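Local coordinates for protein aminofutalosine deaminase (Helicobacter pylori, PDB 7LKK) that catalyses the hydrolytic deamination of aminofutalosine in the menaquinone pathway, with an iron ion bound in its active site, at residues Val24-Glu32 / Lys358-His367; Phe96-Asn105 / Trp238-Leu247. All blocks are in the same frame, centred on the assembly; numbering follows the deposited sequence.

Contact 1: Val24-Glu32 / Lys358-His367; sequences VFLCNEKCE and KIALLGATRH
Glu29 reaches from the tip of a beta hairpin to Arg366 and His367, tying the hairpin to the junction of two outer helices of the amidohydrolase TIM barrel. Its chain, bent at chi2 (-56°), brings the carboxylate between two nitrogen donors, His367 NE2 and Arg366 NH1. OE1 offers its syn lone pair to His367 NE2 (3.0 Å), nearly straight at 173° and with ring and carboxylate almost coplanar. OE2 takes Arg366 NH1 on its anti lone pair, a 2.7 Å salt bridge in which the guanidinium stands at 84° to the carboxylate. Under this polar edge Leu362 packs CD2 against the turn carbonyl Asn28 O (3.3 Å). Small apolar cysteines suit the inner side: Cys27 SG lies 3.8 Å from Leu361 CG, Cys31 SG 3.9 Å from Leu361 CD2, and Phe25 closes on the same methyl.

In the second shell Arg366 NE is held by Glu378 and His367 ND1 by Val323 O; with both its nitrogens donating, the imidazole is probably charged. Asn28 OD1 accepts Glu32 N (2.9 Å), bridging the type I turn from Asn28 to Cys31. Leu361 O receives Thr365 OG1 (2.9 Å) on one face of its carbonyl plane and Ala364 N on the other.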
loop_
_atom_site.group_PDB
_atom_site.type_symbol
_atom_site.label_atom_id
_atom_site.label_comp_id
_atom_site.label_asym_id
_atom_site.label_seq_id
_atom_site.Cartn_x
_atom_site.Cartn_y
_atom_site.Cartn_z
ATOM N N VAL A 24 14.929 -14.321 -14.768
ATOM C CA VAL A 24 16.029 -14.046 -13.851
ATOM C C VAL A 24 16.274 -12.545 -13.844
ATOM O O VAL A 24 16.475 -11.941 -14.903
ATOM C CB VAL A 24 17.311 -14.803 -14.244
ATOM C CG1 VAL A 24 18.453 -14.436 -13.307
ATOM C CG2 VAL A 24 17.068 -16.303 -14.233
ATOM N N PHE A 25 16.247 -11.945 -12.656
ATOM C CA PHE A 25 16.552 -10.530 -12.481
ATOM C C PHE A 25 18.004 -10.421 -12.034
ATOM O O PHE A 25 18.347 -10.830 -10.919
ATOM C CB PHE A 25 15.619 -9.882 -11.456
ATOM C CG PHE A 25 14.166 -9.886 -11.853
ATOM C CD1 PHE A 25 13.777 -10.180 -13.151
ATOM C CD2 PHE A 25 13.187 -9.581 -10.919
ATOM C CE1 PHE A 25 12.441 -10.180 -13.503
ATOM C CE2 PHE A 25 11.853 -9.577 -11.267
ATOM C CZ PHE A 25 11.478 -9.876 -12.560
ATOM N N LEU A 26 18.860 -9.876 -12.903
ATOM C CA LEU A 26 20.270 -9.740 -12.551
ATOM C C LEU A 26 20.489 -8.655 -11.505
ATOM O O LEU A 26 21.423 -8.753 -10.699
ATOM C CB LEU A 26 21.100 -9.432 -13.795
ATOM C CG LEU A 26 21.267 -10.539 -14.834
ATOM C CD1 LEU A 26 22.409 -10.193 -15.771
ATOM C CD2 LEU A 26 21.512 -11.880 -14.160
ATOM N N CYS A 27 19.643 -7.625 -11.509
ATOM C CA CYS A 27 19.770 -6.483 -10.604
ATOM C C CYS A 27 21.133 -5.807 -10.738
ATOM O O CYS A 27 21.731 -5.369 -9.753
ATOM C CB CYS A 27 19.495 -6.888 -9.156
ATOM S SG CYS A 27 17.783 -7.383 -8.884
ATOM N N ASN A 28 21.640 -5.743 -11.964
ATOM C CA ASN A 28 22.659 -4.751 -12.246
ATOM C C ASN A 28 21.982 -3.399 -12.440
ATOM O O ASN A 28 20.752 -3.296 -12.477
ATOM C CB ASN A 28 23.489 -5.150 -13.471
ATOM C CG ASN A 28 22.635 -5.591 -14.654
ATOM O OD1 ASN A 28 21.417 -5.421 -14.661
ATOM N ND2 ASN A 28 23.282 -6.163 -15.663
ATOM N N GLU A 29 22.790 -2.342 -12.556
ATOM C CA GLU A 29 22.204 -1.015 -12.702
ATOM C C GLU A 29 21.357 -0.912 -13.963
ATOM O O GLU A 29 20.432 -0.095 -14.013
ATOM C CB GLU A 29 23.296 0.057 -12.703
ATOM C CG GLU A 29 24.010 0.242 -11.363
ATOM C CD GLU A 29 23.072 0.554 -10.201
ATOM O OE1 GLU A 29 22.025 1.198 -10.418
ATOM O OE2 GLU A 29 23.389 0.152 -9.061
ATOM N N LYS A 30 21.646 -1.735 -14.975
ATOM C CA LYS A 30 20.783 -1.837 -16.145
ATOM C C LYS A 30 19.456 -2.516 -15.824
ATOM O O LYS A 30 18.497 -2.368 -16.590
ATOM C CB LYS A 30 21.504 -2.605 -17.254
ATOM C CG LYS A 30 22.495 -1.770 -18.035
ATOM C CD LYS A 30 23.298 -2.622 -19.004
ATOM C CE LYS A 30 22.398 -3.463 -19.895
ATOM N NZ LYS A 30 23.190 -4.296 -20.846
ATOM N N CYS A 31 19.387 -3.259 -14.714
ATOM C CA CYS A 31 18.195 -4.013 -14.323
ATOM C C CYS A 31 17.821 -5.033 -15.398
ATOM O O CYS A 31 16.678 -5.111 -15.850
ATOM C CB CYS A 31 17.028 -3.073 -14.010
ATOM S SG CYS A 31 15.977 -3.639 -12.670
ATOM N N GLU A 32 18.812 -5.826 -15.800
ATOM C CA GLU A 32 18.632 -6.797 -16.870
ATOM C C GLU A 32 17.664 -7.901 -16.464
ATOM O O GLU A 32 17.706 -8.405 -15.338
ATOM C CB GLU A 32 19.981 -7.405 -17.250
ATOM C CG GLU A 32 20.184 -7.614 -18.734
ATOM C CD GLU A 32 21.630 -7.913 -19.069
ATOM O OE1 GLU A 32 22.511 -7.187 -18.565
ATOM O OE2 GLU A 32 21.884 -8.874 -19.824
ATOM N N LYS A 358 11.704 -0.333 -11.586
ATOM C CA LYS A 358 13.141 -0.581 -11.648
ATOM C C LYS A 358 13.855 0.041 -10.454
ATOM O O LYS A 358 14.751 -0.576 -9.867
ATOM C CB LYS A 358 13.720 -0.028 -12.949
ATOM C CG LYS A 358 13.154 -0.647 -14.216
ATOM C CD LYS A 358 13.738 0.034 -15.447
ATOM C CE LYS A 358 13.134 -0.518 -16.730
ATOM N NZ LYS A 358 13.551 0.272 -17.924
ATOM N N ILE A 359 13.469 1.264 -10.087
ATOM C CA ILE A 359 14.056 1.917 -8.923
ATOM C C ILE A 359 13.756 1.124 -7.658
ATOM O O ILE A 359 14.628 0.945 -6.798
ATOM C CB ILE A 359 13.554 3.370 -8.827
ATOM C CG1 ILE A 359 14.167 4.207 -9.950
ATOM C CG2 ILE A 359 13.872 3.975 -7.467
ATOM C CD1 ILE A 359 13.582 5.587 -10.073
ATOM N N ALA A 360 12.526 0.617 -7.538
ATOM C CA ALA A 360 12.147 -0.150 -6.354
ATOM C C ALA A 360 12.963 -1.431 -6.242
ATOM O O ALA A 360 13.472 -1.766 -5.164
ATOM C CB ALA A 360 10.650 -0.463 -6.394
ATOM N N LEU A 361 13.114 -2.157 -7.354
ATOM C CA LEU A 361 13.854 -3.416 -7.326
ATOM C C LEU A 361 15.325 -3.186 -7.002
ATOM O O LEU A 361 15.894 -3.872 -6.145
ATOM C CB LEU A 361 13.703 -4.146 -8.662
ATOM C CG LEU A 361 14.474 -5.461 -8.809
ATOM C CD1 LEU A 361 14.094 -6.435 -7.705
ATOM C CD2 LEU A 361 14.231 -6.083 -10.182
ATOM N N LEU A 362 15.965 -2.236 -7.690
ATOM C CA LEU A 362 17.356 -1.921 -7.385
ATOM C C LEU A 362 17.500 -1.344 -5.982
ATOM O O LEU A 362 18.524 -1.558 -5.322
ATOM C CB LEU A 362 17.922 -0.948 -8.421
ATOM C CG LEU A 362 18.020 -1.477 -9.855
ATOM C CD1 LEU A 362 18.698 -0.464 -10.767
ATOM C CD2 LEU A 362 18.748 -2.808 -9.885
ATOM N N GLY A 363 16.490 -0.605 -5.516
ATOM C CA GLY A 363 16.496 -0.108 -4.151
ATOM C C GLY A 363 16.451 -1.199 -3.105
ATOM O O GLY A 363 16.865 -0.973 -1.963
ATOM N N ALA A 364 15.948 -2.379 -3.464
ATOM C CA ALA A 364 15.860 -3.502 -2.544
ATOM C C ALA A 364 16.984 -4.510 -2.721
ATOM O O ALA A 364 17.059 -5.471 -1.948
ATOM C CB ALA A 364 14.514 -4.217 -2.707
ATOM N N THR A 365 17.847 -4.331 -3.721
ATOM C CA THR A 365 18.905 -5.298 -3.979
ATOM C C THR A 365 20.269 -4.621 -4.052
ATOM O O THR A 365 20.930 -4.440 -3.025
ATOM C CB THR A 365 18.622 -6.080 -5.267
ATOM O OG1 THR A 365 18.473 -5.173 -6.368
ATOM C CG2 THR A 365 17.347 -6.909 -5.121
ATOM N N ARG A 366 20.687 -4.232 -5.262
ATOM C CA ARG A 366 22.060 -3.778 -5.471
ATOM C C ARG A 366 22.391 -2.544 -4.638
ATOM O O ARG A 366 23.480 -2.455 -4.055
ATOM C CB ARG A 366 22.292 -3.490 -6.955
ATOM C CG ARG A 366 23.740 -3.212 -7.313
ATOM C CD ARG A 366 23.927 -3.090 -8.818
ATOM N NE ARG A 366 25.334 -3.203 -9.194
ATOM C CZ ARG A 366 26.190 -2.187 -9.201
ATOM N NH1 ARG A 366 25.785 -0.972 -8.853
ATOM N NH2 ARG A 366 27.452 -2.386 -9.554
ATOM N N HIS A 367 21.468 -1.582 -4.565
ATOM C CA HIS A 367 21.760 -0.337 -3.860
ATOM C C HIS A 367 21.928 -0.574 -2.365
ATOM O O HIS A 367 22.839 -0.016 -1.742
ATOM C CB HIS A 367 20.659 0.691 -4.130
ATOM C CG HIS A 367 20.613 1.165 -5.549
ATOM N ND1 HIS A 367 19.765 2.166 -5.973
ATOM C CD2 HIS A 367 21.304 0.769 -6.645
ATOM C CE1 HIS A 367 19.939 2.368 -7.268
ATOM N NE2 HIS A 367 20.869 1.534 -7.698
HETATM O O HOH W 1 16.600 -0.726 -18.050
#

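Contact 2: Phe96-Asn105 / Trp238-Leu247; sequences FSGWLGSVLN and WFENFYQRFL. With MCF ((8R)-3-(5-S-methyl-5-thio-beta-D-ribofuranosyl)-3,6,7,8-tetrahydroimidazo[4,5-d][1,3]diazepin-8-ol), chain J.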
loop_
_atom_site.group_PDB
_atom_site.type_symbol
_atom_site.label_atom_id
_atom_site.label_comp_id
_atom_site.label_asym_id
_atom_site.label_seq_id
_atom_site.Cartn_x
_atom_site.Cartn_y
_atom_site.Cartn_z
ATOM N N PHE A 96 5.039 13.876 12.989
ATOM C CA PHE A 96 6.287 13.406 13.580
ATOM C C PHE A 96 6.368 13.785 15.053
ATOM O O PHE A 96 6.783 12.969 15.886
ATOM C CB PHE A 96 7.491 13.964 12.826
ATOM C CG PHE A 96 8.808 13.555 13.419
ATOM C CD1 PHE A 96 9.402 12.358 13.057
ATOM C CD2 PHE A 96 9.441 14.355 14.361
ATOM C CE1 PHE A 96 10.607 11.972 13.610
ATOM C CE2 PHE A 96 10.643 13.972 14.916
ATOM C CZ PHE A 96 11.226 12.779 14.540
ATOM N N SER A 97 5.993 15.021 15.387
ATOM C CA SER A 97 6.003 15.452 16.781
ATOM C C SER A 97 5.075 14.595 17.632
ATOM O O SER A 97 5.420 14.223 18.761
ATOM C CB SER A 97 5.609 16.925 16.873
ATOM O OG SER A 97 4.353 17.154 16.258
ATOM N N GLY A 98 3.888 14.281 17.113
ATOM C CA GLY A 98 2.993 13.386 17.827
ATOM C C GLY A 98 3.581 12.000 18.010
ATOM O O GLY A 98 3.406 11.373 19.058
ATOM N N TRP A 99 4.274 11.496 16.988
ATOM C CA TRP A 99 4.893 10.179 17.094
ATOM C C TRP A 99 6.036 10.184 18.104
ATOM O O TRP A 99 6.076 9.347 19.014
ATOM C CB TRP A 99 5.386 9.722 15.721
ATOM C CG TRP A 99 6.112 8.415 15.748
ATOM C CD1 TRP A 99 5.559 7.170 15.712
ATOM C CD2 TRP A 99 7.530 8.222 15.819
ATOM N NE1 TRP A 99 6.544 6.212 15.754
ATOM C CE2 TRP A 99 7.763 6.832 15.821
ATOM C CE3 TRP A 99 8.626 9.089 15.883
ATOM C CZ2 TRP A 99 9.047 6.289 15.883
ATOM C CZ3 TRP A 99 9.898 8.548 15.943
ATOM C CH2 TRP A 99 10.097 7.162 15.945
ATOM N N LEU A 100 6.972 11.126 17.961
ATOM C CA LEU A 100 8.137 11.155 18.842
ATOM C C LEU A 100 7.731 11.376 20.294
ATOM O O LEU A 100 8.264 10.727 21.201
ATOM C CB LEU A 100 9.117 12.235 18.383
ATOM C CG LEU A 100 10.437 12.332 19.152
ATOM C CD1 LEU A 100 11.096 10.965 19.293
ATOM C CD2 LEU A 100 11.379 13.320 18.479
ATOM N N GLY A 101 6.795 12.296 20.532
ATOM C CA GLY A 101 6.295 12.500 21.880
ATOM C C GLY A 101 5.686 11.245 22.478
ATOM O O GLY A 101 5.850 10.973 23.669
ATOM N N SER A 102 4.970 10.467 21.662
ATOM C CA SER A 102 4.371 9.235 22.168
ATOM C C SER A 102 5.423 8.165 22.429
ATOM O O SER A 102 5.280 7.377 23.370
ATOM C CB SER A 102 3.306 8.719 21.196
ATOM O OG SER A 102 3.892 8.144 20.041
ATOM N N VAL A 103 6.478 8.117 21.612
ATOM C CA VAL A 103 7.557 7.161 21.850
ATOM C C VAL A 103 8.239 7.463 23.179
ATOM O O VAL A 103 8.490 6.565 23.992
ATOM C CB VAL A 103 8.564 7.181 20.685
ATOM C CG1 VAL A 103 9.799 6.359 21.030
ATOM C CG2 VAL A 103 7.915 6.666 19.406
ATOM N N LEU A 104 8.532 8.741 23.425
ATOM C CA LEU A 104 9.190 9.123 24.667
ATOM C C LEU A 104 8.274 8.903 25.866
ATOM O O LEU A 104 8.713 8.386 26.901
ATOM C CB LEU A 104 9.647 10.578 24.585
ATOM C CG LEU A 104 10.783 10.849 23.596
ATOM C CD1 LEU A 104 10.588 12.187 22.911
ATOM C CD2 LEU A 104 12.130 10.793 24.293
ATOM N N ASN A 105 6.999 9.284 25.745
ATOM C CA ASN A 105 6.047 9.066 26.829
ATOM C C ASN A 105 5.814 7.587 27.105
ATOM O O ASN A 105 5.379 7.234 28.207
ATOM C CB ASN A 105 4.716 9.753 26.507
ATOM C CG ASN A 105 4.813 11.264 26.564
ATOM O OD1 ASN A 105 5.705 11.815 27.208
ATOM N ND2 ASN A 105 3.890 11.945 25.893
ATOM N N TRP A 238 8.470 23.121 17.103
ATOM C CA TRP A 238 8.074 22.197 18.162
ATOM C C TRP A 238 9.239 21.847 19.085
ATOM O O TRP A 238 9.049 21.668 20.293
ATOM C CB TRP A 238 7.483 20.934 17.535
ATOM C CG TRP A 238 7.022 19.904 18.514
ATOM C CD1 TRP A 238 5.825 19.868 19.165
ATOM C CD2 TRP A 238 7.746 18.742 18.938
ATOM N NE1 TRP A 238 5.759 18.761 19.974
ATOM C CE2 TRP A 238 6.925 18.052 19.852
ATOM C CE3 TRP A 238 9.006 18.219 18.632
ATOM C CZ2 TRP A 238 7.325 16.868 20.467
ATOM C CZ3 TRP A 238 9.402 17.042 19.245
ATOM C CH2 TRP A 238 8.566 16.381 20.152
ATOM N N PHE A 239 10.450 21.746 18.538
ATOM C CA PHE A 239 11.605 21.333 19.333
ATOM C C PHE A 239 12.055 22.387 20.342
ATOM O O PHE A 239 13.019 22.132 21.076
ATOM C CB PHE A 239 12.770 20.970 18.412
ATOM C CG PHE A 239 12.712 19.567 17.880
ATOM C CD1 PHE A 239 13.113 18.498 18.663
ATOM C CD2 PHE A 239 12.257 19.318 16.595
ATOM C CE1 PHE A 239 13.059 17.206 18.175
ATOM C CE2 PHE A 239 12.201 18.030 16.101
ATOM C CZ PHE A 239 12.602 16.972 16.891
ATOM N N GLU A 240 11.401 23.552 20.390
ATOM C CA GLU A 240 11.766 24.580 21.365
ATOM C C GLU A 240 11.679 24.054 22.792
ATOM O O GLU A 240 12.547 24.347 23.624
ATOM C CB GLU A 240 10.859 25.800 21.205
ATOM C CG GLU A 240 11.233 26.732 20.071
ATOM C CD GLU A 240 10.169 27.784 19.824
ATOM O OE1 GLU A 240 9.355 28.030 20.739
ATOM O OE2 GLU A 240 10.144 28.365 18.717
ATOM N N ASN A 241 10.639 23.283 23.097
ATOM C CA ASN A 241 10.407 22.764 24.438
ATOM C C ASN A 241 10.751 21.289 24.566
ATOM O O ASN A 241 10.518 20.706 25.626
ATOM C CB ASN A 241 8.945 22.985 24.842
ATOM C CG ASN A 241 8.509 24.428 24.692
ATOM O OD1 ASN A 241 7.657 24.747 23.862
ATOM N ND2 ASN A 241 9.084 25.308 25.501
ATOM N N PHE A 242 11.303 20.680 23.512
ATOM C CA PHE A 242 11.529 19.238 23.500
ATOM C C PHE A 242 12.506 18.810 24.592
ATOM O O PHE A 242 12.315 17.772 25.235
ATOM C CB PHE A 242 12.040 18.817 22.118
ATOM C CG PHE A 242 12.630 17.433 22.071
ATOM C CD1 PHE A 242 11.813 16.320 21.971
ATOM C CD2 PHE A 242 14.005 17.249 22.102
ATOM C CE1 PHE A 242 12.356 15.048 21.917
ATOM C CE2 PHE A 242 14.552 15.979 22.051
ATOM C CZ PHE A 242 13.724 14.877 21.957
ATOM N N TYR A 243 13.559 19.594 24.811
ATOM C CA TYR A 243 14.615 19.172 25.724
ATOM C C TYR A 243 14.188 19.318 27.181
ATOM O O TYR A 243 14.512 18.463 28.012
ATOM C CB TYR A 243 15.892 19.957 25.427
ATOM C CG TYR A 243 16.327 19.796 23.984
ATOM C CD1 TYR A 243 17.205 18.786 23.609
ATOM C CD2 TYR A 243 15.829 20.631 22.991
ATOM C CE1 TYR A 243 17.589 18.627 22.285
ATOM C CE2 TYR A 243 16.204 20.478 21.669
ATOM C CZ TYR A 243 17.081 19.477 21.319
ATOM O OH TYR A 243 17.450 19.334 19.996
ATOM N N GLN A 244 13.439 20.373 27.504
ATOM C CA GLN A 244 12.928 20.518 28.863
ATOM C C GLN A 244 11.797 19.530 29.123
ATOM O O GLN A 244 11.774 18.851 30.155
ATOM C CB GLN A 244 12.448 21.952 29.097
ATOM C CG GLN A 244 13.555 22.965 29.339
ATOM C CD GLN A 244 14.106 22.921 30.756
ATOM O OE1 GLN A 244 13.750 22.053 31.556
ATOM N NE2 GLN A 244 14.976 23.870 31.074
ATOM N N ARG A 245 10.858 19.434 28.180
ATOM C CA ARG A 245 9.660 18.623 28.376
ATOM C C ARG A 245 9.992 17.137 28.475
ATOM O O ARG A 245 9.497 16.439 29.369
ATOM C CB ARG A 245 8.678 18.889 27.234
ATOM C CG ARG A 245 7.527 17.918 27.130
ATOM C CD ARG A 245 6.601 18.297 25.984
ATOM N NE ARG A 245 5.851 19.518 26.257
ATOM C CZ ARG A 245 4.527 19.575 26.354
ATOM N NH1 ARG A 245 3.799 18.476 26.201
ATOM N NH2 ARG A 245 3.931 20.733 26.602
ATOM N N PHE A 246 10.827 16.631 27.569
ATOM C CA PHE A 246 11.044 15.192 27.465
ATOM C C PHE A 246 12.342 14.714 28.096
ATOM O O PHE A 246 12.392 13.586 28.597
ATOM C CB PHE A 246 11.024 14.757 25.995
ATOM C CG PHE A 246 9.669 14.844 25.359
ATOM C CD1 PHE A 246 8.735 13.841 25.548
ATOM C CD2 PHE A 246 9.329 15.930 24.572
ATOM C CE1 PHE A 246 7.485 13.922 24.969
ATOM C CE2 PHE A 246 8.085 16.012 23.985
ATOM C CZ PHE A 246 7.159 15.009 24.187
ATOM N N LEU A 247 13.395 15.528 28.078
ATOM C CA LEU A 247 14.706 15.084 28.522
ATOM C C LEU A 247 15.178 15.744 29.809
ATOM O O LEU A 247 16.219 15.339 30.341
ATOM C CB LEU A 247 15.746 15.328 27.419
ATOM C CG LEU A 247 15.376 14.739 26.056
ATOM C CD1 LEU A 247 16.418 15.092 25.007
ATOM C CD2 LEU A 247 15.202 13.230 26.157
HETATM O O8 MCF J . 13.723 5.935 12.047
HETATM C C8 MCF J . 12.474 5.783 12.671
HETATM C C7 MCF J . 11.735 7.106 12.839
HETATM N N6 MCF J . 12.664 8.192 13.034
HETATM C C5 MCF J . 13.705 8.067 14.029
HETATM N N4 MCF J . 13.941 6.908 14.883
HETATM C C10 MCF J . 13.264 5.599 15.059
HETATM C C9 MCF J . 12.567 5.025 14.013
HETATM N N1 MCF J . 12.078 3.871 14.443
HETATM C C2 MCF J . 12.446 3.677 15.708
HETATM N N3 MCF J . 13.179 4.732 16.075
HETATM C C1S MCF J . 13.761 4.879 17.445
HETATM C C2S MCF J . 15.216 5.403 17.456
HETATM O O2S MCF J . 16.098 4.380 17.276
HETATM O O4S MCF J . 13.108 5.760 18.105
HETATM C C4S MCF J . 14.141 6.352 19.205
HETATM C C3S MCF J . 15.340 5.975 18.863
HETATM O O3S MCF J . 15.814 4.901 19.809
HETATM C C5S MCF J . 14.044 7.867 19.221
HETATM S S5S MCF J . 14.426 8.483 20.886
HETATM C C6S MCF J . 14.872 10.241 20.784
HETATM O O HOH W 2 3.610 15.132 25.676
#
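Helix 96-106 is a wall of the inhibitor pocket, and its outer side, formed by Ser97, Leu100, Gly101 and Leu104, rests on an aromatic cluster of Trp238, Phe239, Phe242 and Phe246. The short helix 242-247 runs beside it with the axes 10.9 Å apart and inclined by 34°, a spacing wide enough for these large rings.

At one end Ser97 CB sits squarely over the five-membered ring of Trp238, 3.4 Å from its centroid and only 8° off the normal, a CH-pi contact. The hydroxyl lies between the backbone N and the carbonyl carbon (chi1 56°), which leaves the methylene to the indole while OG bonds to Glu227. Gly101, lacking a side chain, admits Phe246 so closely that CZ is 3.5 Å from Gly101 CA. Leu104 then uses one methyl twice: CD1 lies over a face of Phe246, whose opposite face carries Arg245 CG, and it also meets the edge of Phe242 at CE1 (3.5 Å). Branched leucine serves well between rings turned differently.

Leu100 links this packing to the ligand. Its CD2 touches Phe242 CE1 at 4.0 Å, whereas its CD1 lies 4.1 Å from the methylthio carbon C6S of MCF. From the pocket side, Trp99 CH2 approaches MCF C7 at 3.5 Å; Val103 CG2 covers one face of that indole and Ser331 O accepts its NE1, so the ring's orientation is fixed by its neighbours. Phe96 presents an edge to both sides, with CE2 4.1 Å from Phe239 CZ and MCF N6 also near the ring plane. Helix 96-106 thus lines the pocket while 238-247 backs it from outside, in keeping with the amidohydrolase fold, where segments following the barrel strands line the active-site mouth.

In the fold
The two contacts lie on opposite sides of the chain's centre, their centres about 39 Å apart and their nearest atoms about 21 Å apart. Contact 2 belongs to the catalytic end: the Phe96 side chain is about 9 Å from the iron and about 7 Å from the side chain of the metal ligand His221. Contact 1 is remote from the site and joins an N-terminal hairpin to helices late in the chain, across 325 intervening residues. The barrel strands relate contact 1 to the site. Ala364 makes a backbone hydrogen bond with Ile76, in the strand leading to His79 and His81, and Gly363 with Val325, in the strand before Asp328.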